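Local coordinates for protein oxalate oxidase 1 (Hordeum vulgare, PDB 2ET1) that oxidises oxalate with molecular oxygen at a manganese centre, releasing carbon dioxide and hydrogen peroxide into the plant cell wall space, at residues G71-R76 / Q156-V161; P91-I96 / S152-N157. All blocks are in the same frame, centred on the assembly; numbering follows the deposited sequence.

Contact 1 (G71-R76 / Q156-V161); sequences GVSMNR and QNPGIV. With GLV (glyoxylic acid), chain C.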
loop_
_atom_site.group_PDB
_atom_site.type_symbol
_atom_site.label_atom_id
_atom_site.label_comp_id
_atom_site.label_asym_id
_atom_site.label_seq_id
_atom_site.Cartn_x
_atom_site.Cartn_y
_atom_site.Cartn_z
ATOM N N GLY A 71 9.565 4.998 -6.605
ATOM C CA GLY A 71 9.391 5.150 -5.151
ATOM C C GLY A 71 10.523 5.804 -4.376
ATOM O O GLY A 71 10.558 5.706 -3.134
ATOM N N VAL A 72 11.436 6.466 -5.102
ATOM C CA VAL A 72 12.644 7.090 -4.515
ATOM C C VAL A 72 13.024 8.435 -5.166
ATOM O O VAL A 72 12.616 8.739 -6.302
ATOM C CB VAL A 72 13.885 6.157 -4.592
ATOM C CG1 VAL A 72 13.713 4.898 -3.690
ATOM C CG2 VAL A 72 14.192 5.772 -6.061
ATOM N N SER A 73 13.785 9.234 -4.415
ATOM C CA SER A 73 14.427 10.469 -4.928
ATOM C C SER A 73 15.549 10.889 -3.967
ATOM O O SER A 73 15.699 10.296 -2.895
ATOM C CB SER A 73 13.407 11.610 -5.094
ATOM O OG SER A 73 12.901 12.059 -3.844
ATOM N N MET A 74 16.334 11.895 -4.364
ATOM C CA MET A 74 17.488 12.378 -3.564
ATOM C C MET A 74 17.638 13.886 -3.703
ATOM O O MET A 74 17.407 14.416 -4.787
ATOM C CB MET A 74 18.785 11.783 -4.115
ATOM C CG MET A 74 19.316 10.540 -3.505
ATOM S SD MET A 74 20.888 10.183 -4.350
ATOM C CE MET A 74 21.935 11.448 -3.781
ATOM N N ASN A 75 18.090 14.566 -2.646
ATOM C CA ASN A 75 18.509 15.984 -2.746
ATOM C C ASN A 75 19.912 16.158 -2.154
ATOM O O ASN A 75 20.340 15.349 -1.332
ATOM C CB ASN A 75 17.583 16.921 -1.951
ATOM C CG ASN A 75 16.131 16.926 -2.432
ATOM O OD1 ASN A 75 15.240 17.339 -1.674
ATOM N ND2 ASN A 75 15.884 16.500 -3.659
ATOM N N ARG A 76 20.610 17.216 -2.573
ATOM C CA ARG A 76 21.860 17.665 -1.936
ATOM C C ARG A 76 21.572 18.994 -1.226
ATOM O O ARG A 76 20.805 19.814 -1.742
ATOM C CB ARG A 76 22.958 17.833 -2.998
ATOM C CG ARG A 76 24.229 18.512 -2.488
ATOM C CD ARG A 76 25.304 18.625 -3.585
ATOM N NE ARG A 76 26.454 19.365 -3.064
ATOM C CZ ARG A 76 27.727 19.129 -3.382
ATOM N NH1 ARG A 76 28.050 18.172 -4.246
ATOM N NH2 ARG A 76 28.681 19.866 -2.829
ATOM N N GLN A 156 9.094 9.646 -4.968
ATOM C CA GLN A 156 9.593 10.400 -6.141
ATOM C C GLN A 156 9.334 11.910 -6.025
ATOM O O GLN A 156 9.882 12.692 -6.809
ATOM C CB GLN A 156 8.937 9.885 -7.434
ATOM C CG GLN A 156 7.445 10.263 -7.593
ATOM C CD GLN A 156 6.825 9.686 -8.856
ATOM O OE1 GLN A 156 7.025 8.516 -9.175
ATOM N NE2 GLN A 156 6.082 10.520 -9.597
ATOM N N ASN A 157 8.469 12.314 -5.091
ATOM C CA ASN A 157 8.078 13.726 -4.939
ATOM C C ASN A 157 7.627 13.959 -3.488
ATOM O O ASN A 157 6.424 14.078 -3.219
ATOM C CB ASN A 157 6.944 14.053 -5.941
ATOM C CG ASN A 157 6.631 15.545 -6.046
ATOM O OD1 ASN A 157 5.464 15.938 -6.246
ATOM N ND2 ASN A 157 7.660 16.379 -5.973
ATOM N N PRO A 158 8.597 14.020 -2.544
ATOM C CA PRO A 158 8.231 14.107 -1.116
ATOM C C PRO A 158 7.456 15.363 -0.730
ATOM O O PRO A 158 6.655 15.315 0.236
ATOM C CB PRO A 158 9.593 14.074 -0.392
ATOM C CG PRO A 158 10.591 14.512 -1.392
ATOM C CD PRO A 158 10.064 14.013 -2.734
ATOM N N GLY A 159 7.701 16.468 -1.450
ATOM C CA GLY A 159 7.140 17.788 -1.107
ATOM C C GLY A 159 7.968 18.462 -0.022
ATOM O O GLY A 159 8.608 17.788 0.773
ATOM N N ILE A 160 8.007 19.793 -0.028
ATOM C CA ILE A 160 8.679 20.520 1.063
ATOM C C ILE A 160 7.763 21.621 1.596
ATOM O O ILE A 160 7.377 22.524 0.852
ATOM C CB ILE A 160 10.041 21.138 0.629
ATOM C CG1 ILE A 160 10.957 20.108 -0.049
ATOM C CG2 ILE A 160 10.742 21.753 1.863
ATOM C CD1 ILE A 160 12.188 20.731 -0.722
ATOM N N VAL A 161 7.422 21.533 2.885
ATOM C CA VAL A 161 6.689 22.585 3.599
ATOM C C VAL A 161 7.712 23.324 4.483
ATOM O O VAL A 161 8.091 22.825 5.542
ATOM C CB VAL A 161 5.535 21.953 4.447
ATOM C CG1 VAL A 161 4.859 22.981 5.348
ATOM C CG2 VAL A 161 4.503 21.307 3.550
HETATM C C1 GLV C . 16.245 18.774 1.243
HETATM O O1 GLV C . 15.002 18.554 0.572
HETATM C C2 GLV C . 16.081 18.449 2.694
HETATM O O2 GLV C . 16.989 18.771 3.507
HETATM O O3 GLV C . 15.049 17.837 3.028
HETATM O O HOH W 1 7.248 6.563 -7.227
#

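Contact 2 (P91-I96 / S152-N157); sequences PRATEI and SFNSQN. With MN (manganese (II) ion), chain B; GLV (glyoxylic acid), chain C.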
loop_
_atom_site.group_PDB
_atom_site.type_symbol
_atom_site.label_atom_id
_atom_site.label_comp_id
_atom_site.label_asym_id
_atom_site.label_seq_id
_atom_site.Cartn_x
_atom_site.Cartn_y
_atom_site.Cartn_z
ATOM N N PRO A 91 5.511 16.179 3.408
ATOM C CA PRO A 91 4.173 15.604 3.571
ATOM C C PRO A 91 4.016 14.139 3.150
ATOM O O PRO A 91 3.096 13.464 3.641
ATOM C CB PRO A 91 3.277 16.508 2.704
ATOM C CG PRO A 91 4.197 17.250 1.794
ATOM C CD PRO A 91 5.521 17.343 2.499
ATOM N N ARG A 92 4.901 13.650 2.266
ATOM C CA ARG A 92 4.685 12.357 1.603
ATOM C C ARG A 92 5.886 11.385 1.665
ATOM O O ARG A 92 5.953 10.432 0.867
ATOM C CB ARG A 92 4.197 12.561 0.144
ATOM C CG ARG A 92 2.854 13.305 0.049
ATOM C CD ARG A 92 2.419 13.503 -1.392
ATOM N NE ARG A 92 3.363 14.330 -2.133
ATOM C CZ ARG A 92 3.327 15.658 -2.217
ATOM N NH1 ARG A 92 2.386 16.371 -1.596
ATOM N NH2 ARG A 92 4.249 16.284 -2.931
ATOM N N ALA A 93 6.814 11.583 2.613
ATOM C CA ALA A 93 7.976 10.668 2.699
ATOM C C ALA A 93 8.737 10.708 4.017
ATOM O O ALA A 93 8.785 11.754 4.690
ATOM C CB ALA A 93 8.958 10.963 1.556
ATOM N N THR A 94 9.353 9.567 4.338
ATOM C CA THR A 94 10.492 9.483 5.277
ATOM C C THR A 94 11.777 9.899 4.551
ATOM O O THR A 94 11.928 9.642 3.353
ATOM C CB THR A 94 10.660 8.028 5.800
ATOM O OG1 THR A 94 9.494 7.629 6.545
ATOM C CG2 THR A 94 11.890 7.882 6.740
ATOM N N GLU A 95 12.705 10.517 5.294
ATOM C CA GLU A 95 14.031 10.928 4.796
ATOM C C GLU A 95 15.143 10.159 5.518
ATOM O O GLU A 95 15.048 9.901 6.729
ATOM C CB GLU A 95 14.213 12.435 5.046
ATOM C CG GLU A 95 15.585 13.012 4.659
ATOM C CD GLU A 95 15.696 14.499 4.971
ATOM O OE1 GLU A 95 14.662 15.200 4.921
ATOM O OE2 GLU A 95 16.825 14.965 5.281
ATOM N N ILE A 96 16.187 9.795 4.770
ATOM C CA ILE A 96 17.385 9.168 5.346
ATOM C C ILE A 96 18.610 9.892 4.782
ATOM O O ILE A 96 18.779 9.992 3.561
ATOM C CB ILE A 96 17.390 7.621 5.115
ATOM C CG1 ILE A 96 18.503 6.936 5.906
ATOM C CG2 ILE A 96 17.429 7.248 3.607
ATOM C CD1 ILE A 96 18.264 5.407 6.080
ATOM N N SER A 152 18.079 10.993 0.983
ATOM C CA SER A 152 17.226 10.193 0.098
ATOM C C SER A 152 15.826 10.084 0.713
ATOM O O SER A 152 15.671 10.219 1.936
ATOM C CB SER A 152 17.823 8.790 -0.086
ATOM O OG SER A 152 19.114 8.852 -0.692
ATOM N N PHE A 153 14.826 9.820 -0.128
ATOM C CA PHE A 153 13.422 9.754 0.314
ATOM C C PHE A 153 12.741 8.513 -0.236
ATOM O O PHE A 153 13.068 8.077 -1.347
ATOM C CB PHE A 153 12.625 10.974 -0.190
ATOM C CG PHE A 153 13.210 12.308 0.213
ATOM C CD1 PHE A 153 14.105 12.971 -0.633
ATOM C CD2 PHE A 153 12.840 12.913 1.418
ATOM C CE1 PHE A 153 14.661 14.206 -0.261
ATOM C CE2 PHE A 153 13.392 14.145 1.815
ATOM C CZ PHE A 153 14.301 14.797 0.960
ATOM N N ASN A 154 11.768 7.969 0.499
ATOM C CA ASN A 154 10.893 6.925 -0.087
ATOM C C ASN A 154 9.690 7.479 -0.869
ATOM O O ASN A 154 8.587 6.941 -0.788
ATOM C CB ASN A 154 10.476 5.830 0.929
ATOM C CG ASN A 154 9.538 6.326 2.024
ATOM O OD1 ASN A 154 8.868 5.497 2.682
ATOM N ND2 ASN A 154 9.478 7.625 2.239
ATOM N N SER A 155 9.928 8.560 -1.624
ATOM C CA SER A 155 8.958 9.076 -2.603
ATOM C C SER A 155 9.698 9.721 -3.780
ATOM O O SER A 155 10.789 10.284 -3.605
ATOM C CB SER A 155 8.029 10.125 -1.982
ATOM O OG SER A 155 7.131 10.651 -2.980
ATOM N N GLN A 156 9.094 9.646 -4.968
ATOM C CA GLN A 156 9.593 10.400 -6.141
ATOM C C GLN A 156 9.334 11.910 -6.025
ATOM O O GLN A 156 9.882 12.692 -6.809
ATOM C CB GLN A 156 8.937 9.885 -7.434
ATOM C CG GLN A 156 7.445 10.263 -7.593
ATOM C CD GLN A 156 6.825 9.686 -8.856
ATOM O OE1 GLN A 156 7.025 8.516 -9.175
ATOM N NE2 GLN A 156 6.082 10.520 -9.597
ATOM N N ASN A 157 8.469 12.314 -5.091
ATOM C CA ASN A 157 8.078 13.726 -4.939
ATOM C C ASN A 157 7.627 13.959 -3.488
ATOM O O ASN A 157 6.424 14.078 -3.219
ATOM C CB ASN A 157 6.944 14.053 -5.941
ATOM C CG ASN A 157 6.631 15.545 -6.046
ATOM O OD1 ASN A 157 5.464 15.938 -6.246
ATOM N ND2 ASN A 157 7.660 16.379 -5.973
HETATM MN MN MN B . 14.275 17.325 5.083
HETATM C C1 GLV C . 16.245 18.774 1.243
HETATM O O1 GLV C . 15.002 18.554 0.572
HETATM C C2 GLV C . 16.081 18.449 2.694
HETATM O O2 GLV C . 16.989 18.771 3.507
HETATM O O3 GLV C . 15.049 17.837 3.028
HETATM O O HOH W 2 6.025 7.751 0.053
HETATM O O HOH W 3 4.540 11.991 -3.254
HETATM O O HOH W 4 16.423 17.530 5.769
#

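Contact 1 (G71-R76 / Q156-V161)
Ser73 and Pro158 meet where the start of strand 73-79 runs past the loop leading out of strand 147-153: the hydroxyl OG of Ser73 lies 3.6 Å from the ring carbon CD of Pro158. A chi1 of 67° tucks OG over its own backbone, facing the loop, where it hydrogen-bonds Ser155 O. Next to it, the alpha carbon of Gln156 offers a CA-H...O contact to Val72 O, 3.5 Å away with 150° at the hydrogen. No conventional hydrogen bond joins 71-76 to 156-161 directly, and the buried Val72 O has no conventional hydrogen-bond partner in the model. A water adds an indirect link, donating to Gln156 OE1 at 2.8 Å and accepting a weak bond from Gly71 N.

The second shell fixes the Gln156 amide, whose OE1 also accepts from Thr69 N while NE2 binds Asn68 OD1. Further along, both segments reach glyoxylic acid: Asn75, an oxalate-binding residue, has its CB 3.9 Å from the ligand's C1, and Ile160 CD1 comes to 3.8 Å from ligand O1.

Strand 73-79 lies between 54-59 and 147-153 in a cupin sheet, with Ser73 and Asn75 backbone-bonded to Phe153 and Val151. On the sheet face opposite to Ser73 and Asn75, Met74 packs on Met98 of a second subunit, and just before the strand Val72 packs on Thr94 of that subunit.

Contact 2 (P91-I96 / S152-N157)
Glu95 and Phe153 form an antiparallel non-hydrogen-bonded pair, and Ile96 and Ser152 the hydrogen-bonded pair beside it, where strands 95-101 and 147-153 adjoin. Ile96 N to Ser152 O and Ser152 N to Ile96 O both measure 2.9 Å and are nearly straight. A weak bond from Asn154 N to Thr94 O carries the contact into the loops, where a water lies within hydrogen-bonding distance of both Arg92 O and Asn154 O.

Glu95 and Phe153 send their side chains alongside each other from one face of the sheet, the carboxylate and ring planes 67° apart. Glu95 is extended, CG anti to the backbone N (chi1 176°), which carries OE1 past Phe153 CE2 (3.5 Å) to the manganese at 2.2 Å. The Phe153 ring turns its edge to glyoxylic acid O3, 3.8 Å from CZ, and meets His90 edge-to-face.

At the loop end, Arg92, bent at chi3 (-62°), grips the backbone carbonyl Asn157 O side-on, with NE at 3.3 Å and NH2 at 3.1 Å; NE approaches nearly in line with the C=O bond, whereas NH2 comes from above the carbonyl plane. Its NH1 forms a salt bridge with Asp8 of a neighbouring subunit. With an alanine in place of this arginine, Asn157 O would probably lose both guanidinium N-H donors, and that Asp8 its charged mate. Ser155 OG accepts from Asn157 N in an ST turn, hydrogen-bonds Asp2 OD1 and shares a water with Arg92 NE.

The manganese coordination is completed by His88, His90, His137, glyoxylic acid O3 and a water that donates to Glu95 OE2 and ligand O2. One Glu95 oxygen thus binds the metal while the other holds the water, an arrangement likely to orient both the carboxylate and the bound acid.

How the contacts relate
Contacts 1 and 2 lie with their centres about 5 Å apart and share strand 147-153 or the loop that leaves it; in the cupin sheet 147-153 runs between 73-79 and 95-101. In the chain the order is 71-76, 91-96, 152-157, 156-161; the last two overlap at Gln156 and Asn157, so both contacts end on one continuous stretch. Met74 CG packs on Ser152 OG, from one contact to the other. Both reach glyoxylic acid, contact 1 through Asn75 and Ile160, contact 2 through Phe153 and the manganese ligand Glu95, placing them along one active-site pocket. Both also touch a second subunit of the hexamer, so the strands beside the pocket lie close to a subunit interface.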